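Side-chain contacts in beta-Lactamase/D-Alanine Carboxypeptidase (PDB 5EVI), which probably hydrolyses beta-lactam antibiotics to substituted beta-amino acids, as a class C beta-lactamase of the AmpC type: residues R237-E240 against A241-L245; A250-Q253 against R254-S257; V353-A356 against Y357-Q361. One frame throughout, in Å; residues are numbered along the deposited sequence.

In the fold
All three are local contacts, two inside a helix and one running over the C-terminal end of its helix. Interactions 1 and 2 lie on consecutive helices, 232-243 and 250-258, with centres 11 Å apart, and they touch where Leu256 packs against Phe238 and Ala241. Interaction 3 belongs to the C-terminal helix 349-363; its centre is about 19 Å from that of interaction 1 and about 28 Å from that of interaction 2. It is the most buried: an aliphatic pair faces strands of the large antiparallel sheet, and an arginine reaches a glutamate elsewhere. Interaction 1 is partly buried and mixes an amide over a ring with a helix end. Interaction 2, also partly buried, is held mainly by backbone bonds.

Interaction 1 (R237-E240 against A241-L245); sequences RFVE and ANIGL
Phe238 and Asn242 are brought together by different first torsions: CG of Phe238 lies anti to the backbone N (chi1 -174°), leaning along the helix toward its carbonyl end, while CG of Asn242 stays beside its own backbone N (chi1 -78°) and turns back to meet it. This places the amide beside the ring, and Asn242 ND2 sits over its centre, 3.6 Å above its plane, with amide and ring nearly perpendicular. The same nitrogen gives a hydrogen bond to Phe238 O (2.9 Å), coming from above the carbonyl plane, while Asn242 N reaches that oxygen from the opposite face. Two donors thus grip one carbonyl, and Asn242 OD1 is hydrogen-bonded to Arg260.

Val239 CG1 meets Ile243 CD1 at 3.8 Å. At the C-terminal end of the helix Gly244, with positive phi, is the C-prime residue of a Schellman motif, with Leu245 N hydrogen-bonded to Glu240 O (3.1 Å). This turn lays Leu245 CD1 against Glu240 CG at 3.6 Å; Glu240 OE2 is hydrogen-bonded to Gln42 and Thr37. Phe238 stacks on Phe73 of helix 70-83, Val239 faces strand 326-332, and Ala241 packs on Leu256 of helix 250-258.

Interaction 2 (A250-Q253 against R254-S257); sequences APLQ and RALS
Arg254 N bonds to Ala250 O at 2.8 Å, the first of four successive i to i+4 backbone hydrogen bonds that run through Ser257 N to Gln253 O and make 250-257 one continuous alpha-helix. Pro251 fits in its first turn, where its ring nitrogen, which has no hydrogen to give, breaks none of the helix's i to i+4 bonds, and its carbonyl still accepts from Ala255 N.

The apolar contact between side chains is a light one. Leu252 has CG anti to its backbone N (chi1 -171°), which carries the branch along the helix toward the next turn; there CD1 approaches the methyl of Ala255, with CD1 to CB at 4.0 Å. That methyl also rests near Leu252 O, 3.4 Å from CB. One turn on from Leu252, the branch point of Leu256 lies over the preceding turn, with CG 3.5 Å from Leu252 O. Arg254 meets the first segment through its root: CB lies 3.2 Å from Ala250 O, and the extended chain beyond leads away to a salt bridge between NE and Asp258. Gln253 behaves differently. Its chain bends at chi2 (-85°), and OE1 accepts a hydrogen bond from Tyr248 N, tying the side chain to the loop just before the helix.

Leu252 and Ala255 both touch Trp80 of helix 70-83, and Leu256 touches Leu186 of helix 174-186. With Leu252, Ala255 and Leu256 buried against neighbouring helices and Arg254 exposed, helix 250-258 is short and amphipathic, packed into the helical part of the beta-lactamase fold.

Interaction 3 (V353-A356 against Y357-Q361); sequences VKLA and YRILQ
Leu355 and Ile359, one turn apart, make the close side-chain contact here, and Ile359 can be followed outward from its backbone. Its CB lies 3.5 Å from Leu355 O, the carbonyl that also accepts the backbone hydrogen bond from Ile359 N. CG1 stays beside the backbone N (chi1 -70°), which turns it back over the preceding turn of helix, 3.3 Å from the same oxygen. The chain then extends to CD1, which meets Leu355 CD1 at 3.5 Å, tighter than an ordinary methyl-methyl contact, and Leu355 CG at 3.8 Å. Leu355 comes to the meeting from the other direction: its CG is anti to the backbone N (chi1 177°), which swings the isobutyl group along the helix toward Ile359.

On another side of the helix Arg358 runs its aliphatic chain alongside a carbonyl. CD is 3.2 Å from Lys354 O, which also accepts the bond from Arg358 N, and bends at chi2 and chi3 take the guanidinium onward to a salt bridge between NH1 and Glu19. The charged end of Lys354 lies apart from it, NZ making a long, weak ion pair with Glu351.

Leu355 packs on Ile341 of strand 337-343, and Ile359 on Ile34 and Ile36 of strand 31-38, while Tyr357 touches helix 284-290. The aliphatic side of this C-terminal helix thus lies against two adjacent strands of the large antiparallel sheet, the helix-on-sheet layering of the serine beta-lactamase fold.

Interaction 1 (R237-E240 against A241-L245)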
loop_
_atom_site.group_PDB
_atom_site.type_symbol
_atom_site.label_atom_id
_atom_site.label_comp_id
_atom_site.label_asym_id
_atom_site.label_seq_id
_atom_site.Cartn_x
_atom_site.Cartn_y
_atom_site.Cartn_z
ATOM N N ARG D 237 0.391 -6.811 11.736
ATOM C CA ARG D 237 1.364 -7.912 11.613
ATOM C C ARG D 237 2.275 -7.710 10.398
ATOM O O ARG D 237 3.479 -7.961 10.476
ATOM C CB ARG D 237 0.652 -9.268 11.508
ATOM C CG ARG D 237 1.538 -10.481 11.765
ATOM C CD ARG D 237 0.857 -11.767 11.321
ATOM N NE ARG D 237 1.246 -12.923 12.128
ATOM C CZ ARG D 237 2.335 -13.681 11.946
ATOM N NH1 ARG D 237 3.213 -13.433 10.969
ATOM N NH2 ARG D 237 2.556 -14.707 12.766
ATOM N N PHE D 238 1.688 -7.267 9.284
ATOM C CA PHE D 238 2.453 -6.918 8.088
ATOM C C PHE D 238 3.373 -5.721 8.339
ATOM O O PHE D 238 4.479 -5.681 7.813
ATOM C CB PHE D 238 1.516 -6.633 6.909
ATOM C CG PHE D 238 2.228 -6.412 5.598
ATOM C CD1 PHE D 238 3.086 -7.381 5.083
ATOM C CD2 PHE D 238 2.030 -5.245 4.870
ATOM C CE1 PHE D 238 3.738 -7.184 3.873
ATOM C CE2 PHE D 238 2.679 -5.043 3.657
ATOM C CZ PHE D 238 3.534 -6.014 3.157
ATOM N N VAL D 239 2.909 -4.756 9.134
ATOM C CA VAL D 239 3.756 -3.638 9.589
ATOM C C VAL D 239 4.912 -4.158 10.465
ATOM O O VAL D 239 6.057 -3.717 10.323
ATOM C CB VAL D 239 2.930 -2.560 10.341
ATOM C CG1 VAL D 239 3.832 -1.522 11.009
ATOM C CG2 VAL D 239 1.968 -1.873 9.387
ATOM N N GLU D 240 4.608 -5.092 11.363
ATOM C CA GLU D 240 5.642 -5.741 12.174
ATOM C C GLU D 240 6.631 -6.580 11.344
ATOM O O GLU D 240 7.817 -6.640 11.679
ATOM C CB GLU D 240 5.017 -6.569 13.296
ATOM C CG GLU D 240 4.498 -5.691 14.420
ATOM C CD GLU D 240 3.747 -6.459 15.486
ATOM O OE1 GLU D 240 4.044 -7.655 15.712
ATOM O OE2 GLU D 240 2.854 -5.855 16.109
ATOM N N ALA D 241 6.147 -7.197 10.265
ATOM C CA ALA D 241 7.024 -7.859 9.288
ATOM C C ALA D 241 8.019 -6.870 8.670
ATOM O O ALA D 241 9.199 -7.187 8.532
ATOM C CB ALA D 241 6.209 -8.547 8.195
ATOM N N ASN D 242 7.535 -5.676 8.321
ATOM C CA ASN D 242 8.400 -4.602 7.796
ATOM C C ASN D 242 9.323 -3.953 8.837
ATOM O O ASN D 242 10.421 -3.506 8.496
ATOM C CB ASN D 242 7.559 -3.534 7.092
ATOM C CG ASN D 242 7.126 -3.973 5.713
ATOM O OD1 ASN D 242 7.931 -3.966 4.785
ATOM N ND2 ASN D 242 5.867 -4.381 5.574
ATOM N N ILE D 243 8.874 -3.885 10.089
ATOM C CA ILE D 243 9.728 -3.448 11.197
ATOM C C ILE D 243 10.905 -4.418 11.371
ATOM O O ILE D 243 12.031 -3.981 11.607
ATOM C CB ILE D 243 8.920 -3.309 12.513
ATOM C CG1 ILE D 243 7.971 -2.108 12.421
ATOM C CG2 ILE D 243 9.834 -3.129 13.722
ATOM C CD1 ILE D 243 6.747 -2.217 13.305
ATOM N N GLY D 244 10.629 -5.719 11.243
ATOM C CA GLY D 244 11.632 -6.783 11.370
ATOM C C GLY D 244 11.494 -7.590 12.651
ATOM O O GLY D 244 12.480 -7.792 13.364
ATOM N N LEU D 245 10.275 -8.058 12.932
ATOM C CA LEU D 245 9.967 -8.850 14.133
ATOM C C LEU D 245 9.574 -10.308 13.836
ATOM O O LEU D 245 9.387 -11.098 14.767
ATOM C CB LEU D 245 8.820 -8.190 14.909
ATOM C CG LEU D 245 8.850 -6.675 15.138
ATOM C CD1 LEU D 245 7.668 -6.242 15.993
ATOM C CD2 LEU D 245 10.150 -6.238 15.785
#

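Interaction 2 (A250-Q253 against R254-S257)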
loop_
_atom_site.group_PDB
_atom_site.type_symbol
_atom_site.label_atom_id
_atom_site.label_comp_id
_atom_site.label_asym_id
_atom_site.label_seq_id
_atom_site.Cartn_x
_atom_site.Cartn_y
_atom_site.Cartn_z
ATOM N N ALA D 250 15.205 -16.370 4.991
ATOM C CA ALA D 250 15.972 -15.279 4.399
ATOM C C ALA D 250 15.349 -14.711 3.109
ATOM O O ALA D 250 15.358 -13.492 2.925
ATOM C CB ALA D 250 17.430 -15.693 4.176
ATOM N N PRO D 251 14.793 -15.578 2.223
ATOM C CA PRO D 251 14.128 -14.988 1.046
ATOM C C PRO D 251 12.961 -14.057 1.379
ATOM O O PRO D 251 12.849 -12.992 0.777
ATOM C CB PRO D 251 13.645 -16.208 0.256
ATOM C CG PRO D 251 14.599 -17.294 0.630
ATOM C CD PRO D 251 14.948 -17.039 2.075
ATOM N N LEU D 252 12.099 -14.444 2.317
ATOM C CA LEU D 252 10.937 -13.599 2.654
ATOM C C LEU D 252 11.331 -12.389 3.490
ATOM O O LEU D 252 10.763 -11.310 3.314
ATOM C CB LEU D 252 9.839 -14.405 3.372
ATOM C CG LEU D 252 8.501 -13.684 3.575
ATOM C CD1 LEU D 252 8.026 -12.918 2.347
ATOM C CD2 LEU D 252 7.444 -14.692 3.999
ATOM N N GLN D 253 12.283 -12.579 4.400
ATOM C CA GLN D 253 12.969 -11.464 5.079
ATOM C C GLN D 253 13.528 -10.467 4.083
ATOM O O GLN D 253 13.255 -9.283 4.161
ATOM C CB GLN D 253 14.124 -11.968 5.966
ATOM C CG GLN D 253 13.684 -12.625 7.265
ATOM C CD GLN D 253 13.447 -11.642 8.403
ATOM O OE1 GLN D 253 12.480 -11.766 9.158
ATOM N NE2 GLN D 253 14.344 -10.658 8.537
ATOM N N ARG D 254 14.328 -10.950 3.144
ATOM C CA ARG D 254 14.857 -10.092 2.078
ATOM C C ARG D 254 13.748 -9.378 1.296
ATOM O O ARG D 254 13.900 -8.196 0.966
ATOM C CB ARG D 254 15.710 -10.911 1.125
ATOM C CG ARG D 254 16.351 -10.077 0.057
ATOM C CD ARG D 254 16.795 -10.886 -1.130
ATOM N NE ARG D 254 17.058 -10.011 -2.266
ATOM C CZ ARG D 254 17.669 -10.392 -3.378
ATOM N NH1 ARG D 254 17.854 -9.507 -4.340
ATOM N NH2 ARG D 254 18.123 -11.637 -3.525
ATOM N N ALA D 255 12.670 -10.112 0.984
ATOM C CA ALA D 255 11.490 -9.559 0.270
ATOM C C ALA D 255 10.892 -8.368 0.968
ATOM O O ALA D 255 10.633 -7.353 0.330
ATOM C CB ALA D 255 10.416 -10.616 0.050
ATOM N N LEU D 256 10.649 -8.475 2.271
ATOM C CA LEU D 256 10.097 -7.337 3.014
ATOM C C LEU D 256 11.048 -6.129 2.991
ATOM O O LEU D 256 10.606 -5.008 2.794
ATOM C CB LEU D 256 9.790 -7.726 4.465
ATOM C CG LEU D 256 8.749 -8.842 4.659
ATOM C CD1 LEU D 256 9.038 -9.626 5.937
ATOM C CD2 LEU D 256 7.326 -8.309 4.644
ATOM N N SER D 257 12.347 -6.375 3.191
ATOM C CA SER D 257 13.347 -5.308 3.289
ATOM C C SER D 257 13.552 -4.588 1.947
ATOM O O SER D 257 13.641 -3.344 1.892
ATOM C CB SER D 257 14.671 -5.898 3.780
ATOM O OG SER D 257 15.639 -4.890 3.945
#

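Interaction 3 (V353-A356 against Y357-Q361)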
loop_
_atom_site.group_PDB
_atom_site.type_symbol
_atom_site.label_atom_id
_atom_site.label_comp_id
_atom_site.label_asym_id
_atom_site.label_seq_id
_atom_site.Cartn_x
_atom_site.Cartn_y
_atom_site.Cartn_z
ATOM N N VAL D 353 -2.846 11.440 8.271
ATOM C CA VAL D 353 -1.476 11.693 8.665
ATOM C C VAL D 353 -1.397 12.409 10.026
ATOM O O VAL D 353 -0.630 11.990 10.892
ATOM C CB VAL D 353 -0.750 12.491 7.563
ATOM C CG1 VAL D 353 0.626 12.951 8.018
ATOM C CG2 VAL D 353 -0.628 11.638 6.299
ATOM N N LYS D 354 -2.185 13.474 10.197
ATOM C CA LYS D 354 -2.199 14.255 11.461
ATOM C C LYS D 354 -2.616 13.372 12.629
ATOM O O LYS D 354 -1.969 13.363 13.679
ATOM C CB LYS D 354 -3.125 15.475 11.386
ATOM C CG LYS D 354 -2.520 16.696 10.709
ATOM C CD LYS D 354 -3.319 17.969 10.966
ATOM C CE LYS D 354 -4.602 18.040 10.148
ATOM N NZ LYS D 354 -4.735 19.370 9.469
ATOM N N LEU D 355 -3.695 12.614 12.432
ATOM C CA LEU D 355 -4.137 11.642 13.427
ATOM C C LEU D 355 -3.035 10.656 13.827
ATOM O O LEU D 355 -2.755 10.500 15.016
ATOM C CB LEU D 355 -5.390 10.885 12.940
ATOM C CG LEU D 355 -5.867 9.785 13.895
ATOM C CD1 LEU D 355 -6.166 10.397 15.260
ATOM C CD2 LEU D 355 -7.069 9.033 13.345
ATOM N N ALA D 356 -2.446 9.964 12.852
ATOM C CA ALA D 356 -1.413 8.969 13.144
ATOM C C ALA D 356 -0.176 9.645 13.761
ATOM O O ALA D 356 0.359 9.141 14.737
ATOM C CB ALA D 356 -1.064 8.154 11.902
ATOM N N TYR D 357 0.225 10.811 13.241
ATOM C CA TYR D 357 1.342 11.566 13.846
ATOM C C TYR D 357 1.077 11.874 15.342
ATOM O O TYR D 357 1.952 11.648 16.192
ATOM C CB TYR D 357 1.653 12.850 13.081
ATOM C CG TYR D 357 2.954 13.516 13.510
ATOM C CD1 TYR D 357 4.123 13.340 12.768
ATOM C CD2 TYR D 357 3.022 14.315 14.663
ATOM C CE1 TYR D 357 5.305 13.942 13.144
ATOM C CE2 TYR D 357 4.212 14.916 15.050
ATOM C CZ TYR D 357 5.345 14.728 14.290
ATOM O OH TYR D 357 6.519 15.328 14.679
ATOM N N ARG D 358 -0.131 12.329 15.668
ATOM C CA ARG D 358 -0.453 12.700 17.058
ATOM C C ARG D 358 -0.492 11.476 17.966
ATOM O O ARG D 358 0.095 11.475 19.070
ATOM C CB ARG D 358 -1.780 13.471 17.139
ATOM C CG ARG D 358 -1.650 14.937 16.754
ATOM C CD ARG D 358 -2.794 15.448 15.895
ATOM N NE ARG D 358 -3.987 15.823 16.645
ATOM C CZ ARG D 358 -4.490 17.062 16.777
ATOM N NH1 ARG D 358 -5.600 17.223 17.492
ATOM N NH2 ARG D 358 -3.910 18.143 16.235
ATOM N N ILE D 359 -1.185 10.440 17.510
ATOM C CA ILE D 359 -1.260 9.178 18.256
ATOM C C ILE D 359 0.126 8.579 18.529
ATOM O O ILE D 359 0.403 8.166 19.668
ATOM C CB ILE D 359 -2.156 8.138 17.548
ATOM C CG1 ILE D 359 -3.626 8.573 17.611
ATOM C CG2 ILE D 359 -1.954 6.765 18.162
ATOM C CD1 ILE D 359 -4.561 7.711 16.773
ATOM N N LEU D 360 0.974 8.526 17.505
ATOM C CA LEU D 360 2.326 7.964 17.663
ATOM C C LEU D 360 3.202 8.873 18.524
ATOM O O LEU D 360 4.023 8.379 19.303
ATOM C CB LEU D 360 2.981 7.620 16.303
ATOM C CG LEU D 360 2.494 6.340 15.576
ATOM C CD1 LEU D 360 3.480 5.935 14.480
ATOM C CD2 LEU D 360 2.286 5.176 16.537
ATOM N N GLN D 361 3.000 10.191 18.429
ATOM C CA GLN D 361 3.590 11.107 19.406
ATOM C C GLN D 361 3.094 10.781 20.834
ATOM O O GLN D 361 3.905 10.773 21.747
ATOM C CB GLN D 361 3.332 12.566 19.045
ATOM C CG GLN D 361 4.114 13.549 19.896
ATOM C CD GLN D 361 4.102 14.951 19.330
ATOM O OE1 GLN D 361 5.155 15.547 19.123
ATOM N NE2 GLN D 361 2.904 15.476 19.047
#